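Local coordinates for protein Pbp related beta-lactamase (Pyrococcus abyssi, PDB 2QMI) that is probably a serine peptidase of the penicillin-binding protein and beta-lactamase family that assembles into a self-compartmentalizing octamer, at residues Ile57-Lys62 / Val300-Ser305; Gly123-Asp128 / Val223-Pro228; Met194-Phe199 / Leu238-Asp243; Asp209-Tyr214 / Leu326-Gly331. All coordinates share one frame; numbering follows the deposited sequence.

Contact 1 of 4, residues Ile57-Lys62 / Val300-Ser305; sequences IGSITK and VGHSGS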
loop_
_atom_site.group_PDB
_atom_site.type_symbol
_atom_site.label_atom_id
_atom_site.label_comp_id
_atom_site.label_asym_id
_atom_site.label_seq_id
_atom_site.Cartn_x
_atom_site.Cartn_y
_atom_site.Cartn_z
ATOM N N ILE A 57 22.495 -5.893 35.252
ATOM C CA ILE A 57 22.324 -4.717 36.097
ATOM C C ILE A 57 22.860 -3.429 35.492
ATOM O O ILE A 57 22.661 -2.351 36.047
ATOM C CB ILE A 57 22.964 -4.928 37.497
ATOM C CG1 ILE A 57 24.490 -4.935 37.397
ATOM C CG2 ILE A 57 22.479 -6.242 38.086
ATOM C CD1 ILE A 57 25.181 -4.941 38.751
ATOM N N GLY A 58 23.535 -3.545 34.352
ATOM C CA GLY A 58 24.081 -2.370 33.696
ATOM C C GLY A 58 25.046 -1.542 34.526
ATOM O O GLY A 58 25.868 -2.073 35.264
ATOM N N SER A 59 24.930 -0.224 34.408
ATOM C CA SER A 59 25.796 0.708 35.118
ATOM C C SER A 59 25.896 0.545 36.628
ATOM O O SER A 59 26.690 1.236 37.262
ATOM C CB SER A 59 25.386 2.148 34.805
ATOM O OG SER A 59 25.724 2.485 33.478
ATOM N N ILE A 60 25.098 -0.338 37.219
ATOM C CA ILE A 60 25.204 -0.529 38.661
ATOM C C ILE A 60 26.549 -1.218 38.879
ATOM O O ILE A 60 27.091 -1.241 39.986
ATOM C CB ILE A 60 24.050 -1.391 39.217
ATOM C CG1 ILE A 60 22.719 -0.676 38.970
ATOM C CG2 ILE A 60 24.241 -1.623 40.721
ATOM C CD1 ILE A 60 21.498 -1.444 39.452
ATOM N N THR A 61 27.089 -1.758 37.787
ATOM C CA THR A 61 28.386 -2.424 37.803
ATOM C C THR A 61 29.448 -1.374 38.133
ATOM O O THR A 61 30.456 -1.688 38.756
ATOM C CB THR A 61 28.735 -3.055 36.415
ATOM O OG1 THR A 61 27.741 -4.023 36.049
ATOM C CG2 THR A 61 30.095 -3.743 36.467
ATOM N N LYS A 62 29.217 -0.128 37.717
ATOM C CA LYS A 62 30.180 0.940 37.972
ATOM C C LYS A 62 30.584 1.068 39.445
ATOM O O LYS A 62 31.753 1.324 39.742
ATOM C CB LYS A 62 29.659 2.285 37.456
ATOM C CG LYS A 62 29.712 2.433 35.924
ATOM C CD LYS A 62 29.341 3.850 35.485
ATOM C CE LYS A 62 29.387 4.022 33.970
ATOM N NZ LYS A 62 28.402 3.163 33.251
ATOM N N VAL A 300 21.841 7.575 48.287
ATOM C CA VAL A 300 22.974 7.140 47.480
ATOM C C VAL A 300 22.501 5.978 46.624
ATOM O O VAL A 300 21.933 5.016 47.137
ATOM C CB VAL A 300 24.163 6.693 48.362
ATOM C CG1 VAL A 300 25.313 6.225 47.487
ATOM C CG2 VAL A 300 24.622 7.854 49.242
ATOM N N GLY A 301 22.720 6.074 45.319
ATOM C CA GLY A 301 22.292 5.009 44.430
ATOM C C GLY A 301 22.791 5.201 43.011
ATOM O O GLY A 301 23.509 6.161 42.716
ATOM N N HIS A 302 22.412 4.280 42.130
ATOM C CA HIS A 302 22.814 4.339 40.735
ATOM C C HIS A 302 21.894 3.419 39.950
ATOM O O HIS A 302 21.541 2.327 40.411
ATOM C CB HIS A 302 24.271 3.884 40.578
ATOM C CG HIS A 302 24.941 4.409 39.346
ATOM N ND1 HIS A 302 24.555 4.047 38.075
ATOM C CD2 HIS A 302 25.931 5.321 39.193
ATOM C CE1 HIS A 302 25.272 4.719 37.192
ATOM N NE2 HIS A 302 26.114 5.499 37.845
ATOM N N SER A 303 21.489 3.881 38.773
ATOM C CA SER A 303 20.621 3.117 37.899
ATOM C C SER A 303 21.495 2.424 36.875
ATOM O O SER A 303 22.693 2.713 36.767
ATOM C CB SER A 303 19.641 4.042 37.178
ATOM O OG SER A 303 20.350 5.058 36.490
ATOM N N GLY A 304 20.886 1.510 36.127
ATOM C CA GLY A 304 21.608 0.786 35.100
ATOM C C GLY A 304 20.705 0.351 33.966
ATOM O O GLY A 304 19.541 0.021 34.175
ATOM N N SER A 305 21.236 0.355 32.752
ATOM C CA SER A 305 20.451 -0.062 31.606
ATOM C C SER A 305 21.298 -0.620 30.472
ATOM O O SER A 305 22.317 -0.040 30.101
ATOM C CB SER A 305 19.627 1.106 31.073
ATOM O OG SER A 305 18.987 0.728 29.868
#

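Contact 2 of 4, residues Gly123-Asp128 / Val223-Pro228; sequences GMVGGD and VPQPFP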
loop_
_atom_site.group_PDB
_atom_site.type_symbol
_atom_site.label_atom_id
_atom_site.label_comp_id
_atom_site.label_asym_id
_atom_site.label_seq_id
_atom_site.Cartn_x
_atom_site.Cartn_y
_atom_site.Cartn_z
ATOM N N GLY A 123 22.837 -1.985 17.824
ATOM C CA GLY A 123 23.044 -2.956 16.764
ATOM C C GLY A 123 22.818 -4.382 17.226
ATOM O O GLY A 123 22.362 -5.229 16.464
ATOM N N MET A 124 23.126 -4.648 18.487
ATOM C CA MET A 124 22.969 -5.984 19.037
ATOM C C MET A 124 21.508 -6.398 19.196
ATOM O O MET A 124 21.226 -7.565 19.449
ATOM C CB MET A 124 23.689 -6.073 20.383
ATOM C CG MET A 124 24.565 -7.307 20.558
ATOM S SD MET A 124 25.795 -7.569 19.235
ATOM C CE MET A 124 26.625 -6.017 19.252
ATOM N N VAL A 125 20.579 -5.454 19.049
ATOM C CA VAL A 125 19.153 -5.778 19.186
ATOM C C VAL A 125 18.324 -5.475 17.928
ATOM O O VAL A 125 17.142 -5.148 18.018
ATOM C CB VAL A 125 18.505 -5.034 20.393
ATOM C CG1 VAL A 125 19.205 -5.421 21.689
ATOM C CG2 VAL A 125 18.567 -3.526 20.182
ATOM N N GLY A 126 18.946 -5.582 16.761
ATOM C CA GLY A 126 18.239 -5.321 15.518
ATOM C C GLY A 126 18.248 -3.872 15.062
ATOM O O GLY A 126 17.712 -3.554 13.996
ATOM N N GLY A 127 18.846 -2.988 15.856
ATOM C CA GLY A 127 18.899 -1.578 15.483
ATOM C C GLY A 127 19.660 -1.305 14.191
ATOM O O GLY A 127 20.242 -2.215 13.596
ATOM N N ASP A 128 19.675 -0.048 13.756
ATOM C CA ASP A 128 20.363 0.311 12.520
ATOM C C ASP A 128 21.872 0.594 12.595
ATOM O O ASP A 128 22.582 0.347 11.614
ATOM C CB ASP A 128 19.656 1.489 11.836
ATOM C CG ASP A 128 18.376 1.068 11.134
ATOM O OD1 ASP A 128 18.380 -0.016 10.500
ATOM O OD2 ASP A 128 17.373 1.814 11.199
ATOM N N VAL A 223 9.610 -8.035 22.442
ATOM C CA VAL A 223 10.498 -8.897 21.674
ATOM C C VAL A 223 11.670 -9.347 22.534
ATOM O O VAL A 223 12.419 -8.522 23.052
ATOM C CB VAL A 223 11.058 -8.156 20.443
ATOM C CG1 VAL A 223 11.922 -9.102 19.618
ATOM C CG2 VAL A 223 9.918 -7.581 19.614
ATOM N N PRO A 224 11.850 -10.668 22.688
ATOM C CA PRO A 224 12.952 -11.198 23.501
ATOM C C PRO A 224 14.331 -10.901 22.925
ATOM O O PRO A 224 14.556 -11.020 21.723
ATOM C CB PRO A 224 12.653 -12.695 23.557
ATOM C CG PRO A 224 11.996 -12.949 22.240
ATOM C CD PRO A 224 11.079 -11.757 22.061
ATOM N N GLN A 225 15.251 -10.512 23.802
ATOM C CA GLN A 225 16.618 -10.199 23.409
ATOM C C GLN A 225 17.567 -10.687 24.493
ATOM O O GLN A 225 17.399 -10.357 25.670
ATOM C CB GLN A 225 16.791 -8.683 23.230
ATOM C CG GLN A 225 16.066 -8.111 22.022
ATOM C CD GLN A 225 16.816 -8.349 20.730
ATOM O OE1 GLN A 225 17.710 -9.193 20.658
ATOM N NE2 GLN A 225 16.449 -7.607 19.696
ATOM N N PRO A 226 18.576 -11.486 24.113
ATOM C CA PRO A 226 19.552 -12.014 25.072
ATOM C C PRO A 226 20.515 -10.920 25.537
ATOM O O PRO A 226 20.667 -9.890 24.877
ATOM C CB PRO A 226 20.274 -13.103 24.273
ATOM C CG PRO A 226 19.283 -13.465 23.178
ATOM C CD PRO A 226 18.733 -12.126 22.797
ATOM N N PHE A 227 21.160 -11.145 26.677
ATOM C CA PHE A 227 22.115 -10.180 27.211
ATOM C C PHE A 227 23.165 -9.864 26.140
ATOM O O PHE A 227 23.539 -10.740 25.356
ATOM C CB PHE A 227 22.814 -10.756 28.448
ATOM C CG PHE A 227 23.684 -9.763 29.161
ATOM C CD1 PHE A 227 23.130 -8.851 30.053
ATOM C CD2 PHE A 227 25.048 -9.696 28.896
ATOM C CE1 PHE A 227 23.921 -7.886 30.666
ATOM C CE2 PHE A 227 25.846 -8.736 29.501
ATOM C CZ PHE A 227 25.280 -7.828 30.388
ATOM N N PRO A 228 23.651 -8.608 26.086
ATOM C CA PRO A 228 24.660 -8.264 25.079
ATOM C C PRO A 228 26.077 -8.489 25.614
ATOM O O PRO A 228 26.816 -7.536 25.887
ATOM C CB PRO A 228 24.369 -6.798 24.804
ATOM C CG PRO A 228 24.031 -6.303 26.170
ATOM C CD PRO A 228 23.114 -7.388 26.715
#

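Contact 3 of 4, residues Met194-Phe199 / Leu238-Asp243; sequences MNRSYF and LSSVLD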
loop_
_atom_site.group_PDB
_atom_site.type_symbol
_atom_site.label_atom_id
_atom_site.label_comp_id
_atom_site.label_asym_id
_atom_site.label_seq_id
_atom_site.Cartn_x
_atom_site.Cartn_y
_atom_site.Cartn_z
ATOM N N MET A 194 28.206 -13.210 47.367
ATOM C CA MET A 194 27.394 -13.141 46.157
ATOM C C MET A 194 27.792 -14.254 45.199
ATOM O O MET A 194 28.606 -14.047 44.294
ATOM C CB MET A 194 27.577 -11.774 45.501
ATOM C CG MET A 194 26.975 -10.651 46.333
ATOM S SD MET A 194 27.764 -9.067 46.118
ATOM C CE MET A 194 27.007 -8.528 44.535
ATOM N N ASN A 195 27.205 -15.431 45.407
ATOM C CA ASN A 195 27.512 -16.602 44.598
ATOM C C ASN A 195 26.666 -16.759 43.345
ATOM O O ASN A 195 26.805 -17.750 42.630
ATOM C CB ASN A 195 27.397 -17.863 45.457
ATOM C CG ASN A 195 28.232 -17.778 46.729
ATOM O OD1 ASN A 195 29.449 -17.569 46.679
ATOM N ND2 ASN A 195 27.578 -17.939 47.879
ATOM N N ARG A 196 25.788 -15.795 43.081
ATOM C CA ARG A 196 24.949 -15.844 41.883
ATOM C C ARG A 196 24.993 -14.511 41.133
ATOM O O ARG A 196 23.975 -13.988 40.678
ATOM C CB ARG A 196 23.511 -16.239 42.249
ATOM C CG ARG A 196 23.422 -17.673 42.777
ATOM C CD ARG A 196 21.998 -18.190 42.964
ATOM N NE ARG A 196 21.249 -18.272 41.711
ATOM C CZ ARG A 196 20.227 -17.481 41.407
ATOM N NH1 ARG A 196 19.834 -16.553 42.266
ATOM N NH2 ARG A 196 19.604 -17.607 40.242
ATOM N N SER A 197 26.204 -13.970 41.029
ATOM C CA SER A 197 26.464 -12.723 40.325
ATOM C C SER A 197 27.520 -13.112 39.294
ATOM O O SER A 197 28.584 -13.596 39.667
ATOM C CB SER A 197 27.005 -11.676 41.300
ATOM O OG SER A 197 26.069 -11.429 42.340
ATOM N N TYR A 198 27.240 -12.903 38.009
ATOM C CA TYR A 198 28.179 -13.327 36.968
ATOM C C TYR A 198 28.624 -12.307 35.915
ATOM O O TYR A 198 28.091 -11.199 35.819
ATOM C CB TYR A 198 27.582 -14.514 36.215
ATOM C CG TYR A 198 26.895 -15.570 37.064
ATOM C CD1 TYR A 198 27.631 -16.545 37.745
ATOM C CD2 TYR A 198 25.502 -15.631 37.136
ATOM C CE1 TYR A 198 26.997 -17.558 38.471
ATOM C CE2 TYR A 198 24.862 -16.638 37.857
ATOM C CZ TYR A 198 25.614 -17.596 38.520
ATOM O OH TYR A 198 24.974 -18.589 39.226
ATOM N N PHE A 199 29.598 -12.732 35.110
ATOM C CA PHE A 199 30.149 -11.956 33.997
ATOM C C PHE A 199 30.112 -12.802 32.727
ATOM O O PHE A 199 29.722 -12.333 31.655
ATOM C CB PHE A 199 31.609 -11.570 34.263
ATOM C CG PHE A 199 31.775 -10.262 34.973
ATOM C CD1 PHE A 199 31.406 -9.070 34.353
ATOM C CD2 PHE A 199 32.305 -10.216 36.256
ATOM C CE1 PHE A 199 31.565 -7.849 35.001
ATOM C CE2 PHE A 199 32.468 -9.000 36.913
ATOM C CZ PHE A 199 32.096 -7.813 36.285
ATOM N N LEU A 238 25.730 -9.383 35.803
ATOM C CA LEU A 238 24.376 -9.914 35.913
ATOM C C LEU A 238 24.257 -10.413 37.351
ATOM O O LEU A 238 25.193 -11.012 37.878
ATOM C CB LEU A 238 24.142 -11.078 34.947
ATOM C CG LEU A 238 24.109 -10.811 33.439
ATOM C CD1 LEU A 238 25.522 -10.735 32.892
ATOM C CD2 LEU A 238 23.344 -11.936 32.748
ATOM N N SER A 239 23.122 -10.166 37.994
ATOM C CA SER A 239 22.950 -10.590 39.375
ATOM C C SER A 239 21.468 -10.678 39.711
ATOM O O SER A 239 20.619 -10.609 38.820
ATOM C CB SER A 239 23.658 -9.590 40.306
ATOM O OG SER A 239 23.689 -10.034 41.654
ATOM N N SER A 240 21.167 -10.847 40.995
ATOM C CA SER A 240 19.790 -10.930 41.476
ATOM C C SER A 240 19.638 -9.875 42.565
ATOM O O SER A 240 20.640 -9.327 43.034
ATOM C CB SER A 240 19.501 -12.314 42.059
ATOM O OG SER A 240 20.089 -12.457 43.341
ATOM N N VAL A 241 18.399 -9.590 42.970
ATOM C CA VAL A 241 18.166 -8.583 44.007
ATOM C C VAL A 241 18.619 -9.065 45.385
ATOM O O VAL A 241 18.936 -8.258 46.251
ATOM C CB VAL A 241 16.673 -8.143 44.089
ATOM C CG1 VAL A 241 16.223 -7.576 42.749
ATOM C CG2 VAL A 241 15.800 -9.307 44.498
ATOM N N LEU A 242 18.644 -10.377 45.588
ATOM C CA LEU A 242 19.092 -10.918 46.865
ATOM C C LEU A 242 20.596 -10.702 47.020
ATOM O O LEU A 242 21.065 -10.336 48.095
ATOM C CB LEU A 242 18.767 -12.410 46.971
ATOM C CG LEU A 242 17.326 -12.730 47.357
ATOM C CD1 LEU A 242 17.138 -14.226 47.423
ATOM C CD2 LEU A 242 17.009 -12.095 48.702
ATOM N N ASP A 243 21.343 -10.921 45.939
ATOM C CA ASP A 243 22.788 -10.736 45.959
ATOM C C ASP A 243 23.115 -9.254 46.136
ATOM O O ASP A 243 24.023 -8.897 46.889
ATOM C CB ASP A 243 23.415 -11.272 44.659
ATOM C CG ASP A 243 23.830 -12.738 44.764
ATOM O OD1 ASP A 243 23.161 -13.501 45.493
ATOM O OD2 ASP A 243 24.818 -13.135 44.106
HETATM O O HOH W 1 24.185 -15.812 46.541
HETATM O O HOH W 2 20.952 -14.604 44.556
#

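Contact 4 of 4, residues Asp209-Tyr214 / Leu326-Gly331; sequences DVAMGY and LENSSG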
loop_
_atom_site.group_PDB
_atom_site.type_symbol
_atom_site.label_atom_id
_atom_site.label_comp_id
_atom_site.label_asym_id
_atom_site.label_seq_id
_atom_site.Cartn_x
_atom_site.Cartn_y
_atom_site.Cartn_z
ATOM N N ASP A 209 17.526 -20.026 37.146
ATOM C CA ASP A 209 16.570 -18.930 37.311
ATOM C C ASP A 209 17.161 -17.634 36.739
ATOM O O ASP A 209 17.733 -16.815 37.463
ATOM C CB ASP A 209 16.223 -18.736 38.791
ATOM C CG ASP A 209 15.002 -17.844 38.995
ATOM O OD1 ASP A 209 14.718 -17.012 38.109
ATOM O OD2 ASP A 209 14.333 -17.970 40.047
ATOM N N VAL A 210 17.008 -17.462 35.429
ATOM C CA VAL A 210 17.528 -16.299 34.720
ATOM C C VAL A 210 16.420 -15.754 33.834
ATOM O O VAL A 210 15.690 -16.520 33.202
ATOM C CB VAL A 210 18.742 -16.689 33.826
ATOM C CG1 VAL A 210 19.307 -15.454 33.120
ATOM C CG2 VAL A 210 19.821 -17.358 34.678
ATOM N N ALA A 211 16.297 -14.433 33.792
ATOM C CA ALA A 211 15.259 -13.810 32.990
ATOM C C ALA A 211 15.733 -13.448 31.592
ATOM O O ALA A 211 16.876 -13.028 31.390
ATOM C CB ALA A 211 14.731 -12.566 33.689
ATOM N N MET A 212 14.837 -13.629 30.631
ATOM C CA MET A 212 15.112 -13.291 29.243
ATOM C C MET A 212 14.893 -11.780 29.136
ATOM O O MET A 212 14.031 -11.230 29.817
ATOM C CB MET A 212 14.133 -14.036 28.324
ATOM C CG MET A 212 14.126 -13.568 26.868
ATOM S SD MET A 212 15.758 -13.601 26.104
ATOM C CE MET A 212 15.998 -15.378 25.887
ATOM N N GLY A 213 15.688 -11.110 28.309
ATOM C CA GLY A 213 15.521 -9.679 28.148
ATOM C C GLY A 213 14.363 -9.398 27.205
ATOM O O GLY A 213 13.938 -10.287 26.461
ATOM N N TYR A 214 13.843 -8.170 27.240
ATOM C CA TYR A 214 12.737 -7.779 26.367
ATOM C C TYR A 214 12.818 -6.321 25.924
ATOM O O TYR A 214 13.158 -5.421 26.697
ATOM C CB TYR A 214 11.386 -8.036 27.050
ATOM C CG TYR A 214 11.044 -9.503 27.164
ATOM C CD1 TYR A 214 10.538 -10.211 26.071
ATOM C CD2 TYR A 214 11.271 -10.198 28.350
ATOM C CE1 TYR A 214 10.270 -11.572 26.163
ATOM C CE2 TYR A 214 11.012 -11.557 28.449
ATOM C CZ TYR A 214 10.515 -12.240 27.361
ATOM O OH TYR A 214 10.288 -13.595 27.462
ATOM N N LEU A 326 15.240 -4.896 40.009
ATOM C CA LEU A 326 15.718 -5.347 38.708
ATOM C C LEU A 326 14.520 -5.521 37.778
ATOM O O LEU A 326 13.443 -5.917 38.216
ATOM C CB LEU A 326 16.501 -6.659 38.846
ATOM C CG LEU A 326 17.838 -6.508 39.578
ATOM C CD1 LEU A 326 18.580 -7.833 39.607
ATOM C CD2 LEU A 326 18.672 -5.443 38.877
ATOM N N GLU A 327 14.712 -5.228 36.497
ATOM C CA GLU A 327 13.626 -5.316 35.535
ATOM C C GLU A 327 13.988 -5.946 34.187
ATOM O O GLU A 327 15.059 -5.706 33.633
ATOM C CB GLU A 327 13.039 -3.920 35.306
ATOM C CG GLU A 327 11.740 -3.906 34.518
ATOM C CD GLU A 327 11.202 -2.500 34.329
ATOM O OE1 GLU A 327 11.162 -1.746 35.332
ATOM O OE2 GLU A 327 10.815 -2.158 33.183
ATOM N N ASN A 328 13.036 -6.724 33.679
ATOM C CA ASN A 328 13.099 -7.468 32.423
ATOM C C ASN A 328 12.951 -6.639 31.146
ATOM O O ASN A 328 12.682 -7.193 30.084
ATOM C CB ASN A 328 11.993 -8.526 32.434
ATOM C CG ASN A 328 12.507 -9.888 32.108
ATOM O OD1 ASN A 328 13.717 -10.088 32.052
ATOM N ND2 ASN A 328 11.609 -10.846 31.903
ATOM N N SER A 329 13.108 -5.324 31.255
ATOM C CA SER A 329 12.979 -4.420 30.111
ATOM C C SER A 329 13.173 -2.992 30.609
ATOM O O SER A 329 13.713 -2.786 31.698
ATOM C CB SER A 329 11.593 -4.565 29.462
ATOM O OG SER A 329 10.556 -4.289 30.395
ATOM N N SER A 330 12.753 -2.010 29.817
ATOM C CA SER A 330 12.877 -0.616 30.239
ATOM C C SER A 330 11.509 0.055 30.169
ATOM O O SER A 330 11.405 1.251 29.892
ATOM C CB SER A 330 13.870 0.138 29.349
ATOM O OG SER A 330 13.331 0.341 28.057
ATOM N N GLY A 331 10.465 -0.731 30.425
ATOM C CA GLY A 331 9.106 -0.219 30.384
ATOM C C GLY A 331 8.797 0.823 31.448
ATOM O O GLY A 331 8.059 1.778 31.193
HETATM O O HOH W 3 13.148 -2.591 26.509
#

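Contact 1 of 4, residues Ile57-Lys62 / Val300-Ser305
Ser-59 and His-302 meet by side-chain contact. His-302 CG is anti to the backbone N (chi1 -157°), which carries the ring to Ser-59. Ser-59 CB lies 3.5 Å from His-302 CE1 and also rests on the backbone O of Ser-303. The carbonyl O of Ser-59 sits over one face of the imidazole, 3.5 Å above the ring plane and offset toward its rim. Ile-60 packs its CG1 branch against the backbone, with CG1 3.5 Å from His-302 O.

Backbone packing centres on Gly-304. Gly-304 CA makes a CH...O contact with Ile-57 O at 3.4 Å. Neither Gly-58 nor Gly-304 has a side chain, and here the two backbones come close.

The arrangement is consistent with the SxxK motif of penicillin-binding proteins and class C beta-lactamases: Ser-59 just ahead of helix 61-74 and Lys-62 within it, beside strand 297-305, which probably lines the active site. By family analogy, Ser-59 is probably the nucleophile and His-302 stands in the K(T/S)G-type motif.

The polar bonds fix the groups around this site. His-302 ND1 donates to Ser-303 O at 2.6 Å, with the acceptor in the ring plane, and NE2 bonds to Tyr-284. This fixes the ring's rotation. Ser-59 OG and Lys-62 NZ lie 2.8 Å apart, and both are hydrogen-bonded to Tyr-160 OH. Lys-62 NZ also bonds to Asn-162 and Asp-234 O.

Contact 2 of 4, residues Gly123-Asp128 / Val223-Pro228
Val-125 and Gln-225 carry this contact between the loop that leaves helix 116-124 and the segment 223-228, which begins on strand 222-225. That strand is the second arm of the two-stranded antiparallel hairpin with 213-216, within the beta-lactamase-like part of the chain.

The Gln-225 side chain is bent. CG lies beside the backbone N (chi1 -70°), and a second turn at chi2 (-79°) folds the amide over toward Val-125. Val-125 CG1 stands beside its own backbone N (chi1 -60°) and borders that amide. The two side chains cross at about a right angle. Gln-225 NE2 lies 3.4 Å from Val-125 CB. NE2 also comes to 3.1 Å from Val-125 O, but the angle is too poor for a hydrogen bond. The amide is therefore packed on the valine rather than bonded to it.

Gly-126 follows with a positive phi, which suits glycine and turns the chain after Val-125. Another copy of the protein borders this region: its Arg-46 packs on Met-124 and Gln-225 and bonds to the backbone O atoms of Pro-226 and Phe-227. The contact thus adjoins a subunit interface of the octamer. Farther along, the apolar link is looser, with Met-124 CG 4.3 Å from Pro-228 CB.

Contact 3 of 4, residues Met194-Phe199 / Leu238-Asp243
Ser-197 OG stands beside its backbone N (chi1 -60°), while Ser-239 OG is turned anti to its own N (chi1 -172°). These torsions bring the two hydroxyls to 2.8 Å, and they put Ser-197 OG within reach of Asp-243 as well.

Asp-243 OD2 is gripped twice. Arg-196 N donates to it at 3.0 Å on the syn lone pair, and Ser-197 OG donates at 2.8 Å on the anti lone pair. OD1 accepts from two waters: one is bound by Asn-195 N, and the other also meets Arg-196 NH1 and Ser-240 OG. These bonds hold the carboxylate against the loop 194-197. Met-194 lies across the same residue, its CB 3.4 Å from Asp-243 OD2.

Ser-240 is the N-cap of helix 241-252, and its OG accepts from Asp-243 N. Tyr-198 and Leu-238 form a single antiparallel hydrogen-bonded bridge, with Tyr-198 N to Leu-238 O at 2.8 Å and Leu-238 N to Tyr-198 O at 3.0 Å.

Arg-196 reaches on to Asp-207 and to the backbone O of Glu-52. Strand 238-239 pairs with strand 55-56, and Met-194 and Ser-197 pack on Leu-189 of helix 180-189. The 194-199 loop thus lies between that helix and the start of helix 241-252.

Contact 4 of 4, residues Asp209-Tyr214 / Leu326-Gly331
The amide of Asn-328 and the ring of Tyr-214 lie side by side and point the same way, their planes 76° apart. As modelled, ND2 approaches the ring edge, 3.6 Å from Tyr-214 CE2. The backbone O of Asn-328 also lies at this edge, in the ring plane, and is 3.4 Å from Tyr-214 CB. Tyr-214 CG sits beside its backbone N (chi1 -71°), and this sets the ring alongside the asparagine.

Asn-328 OD1 is only 2.5 Å from Met-212 O. Both are acceptors, so this short approach is doubtful. ND2 donates to the backbone O of Arg-41, and Tyr-214 OH bonds to Val-43 N and Glu-44.

The next pair is backbone against side chain. Ser-329 CB rests 3.3 Å from Tyr-214 O. A water donates to that same carbonyl at 2.8 Å and makes a weak bond to Ser-330 OG, so it bridges the two segments.

Asn-328 follows directly on strand 321-327 of the large antiparallel sheet. Tyr-214 belongs to the hairpin of strands 213-216 and 222-225, where Pro-224 packs on it. The contact joins the hairpin to the end of strand 321-327, and Ala-211 and Asn-328 both touch Tyr-55 of strand 55-56.

All four contacts lie in the beta-lactamase-like part of the chain. Contact 1 closes the longest loop, and contacts 2 and 3 are nested inside it. Contact 4 crosses it. Contacts 2, 3 and 4 also interleave with one another along the chain. Contacts 1 and 4 reach the same large antiparallel sheet, by strands 297-305 and 321-327; their centres are about 15 Å apart. Contacts 2 and 4 share the hairpin of strands 213-216 and 222-225, with centres about 13 Å apart. Contact 3 is about 14 Å, centre to centre, from contacts 1 and 4, and Leu-326 packs on both it and Ile-57. The probable active-site region thus adjoins contacts 3 and 4, while contact 2 borders neighbouring subunits.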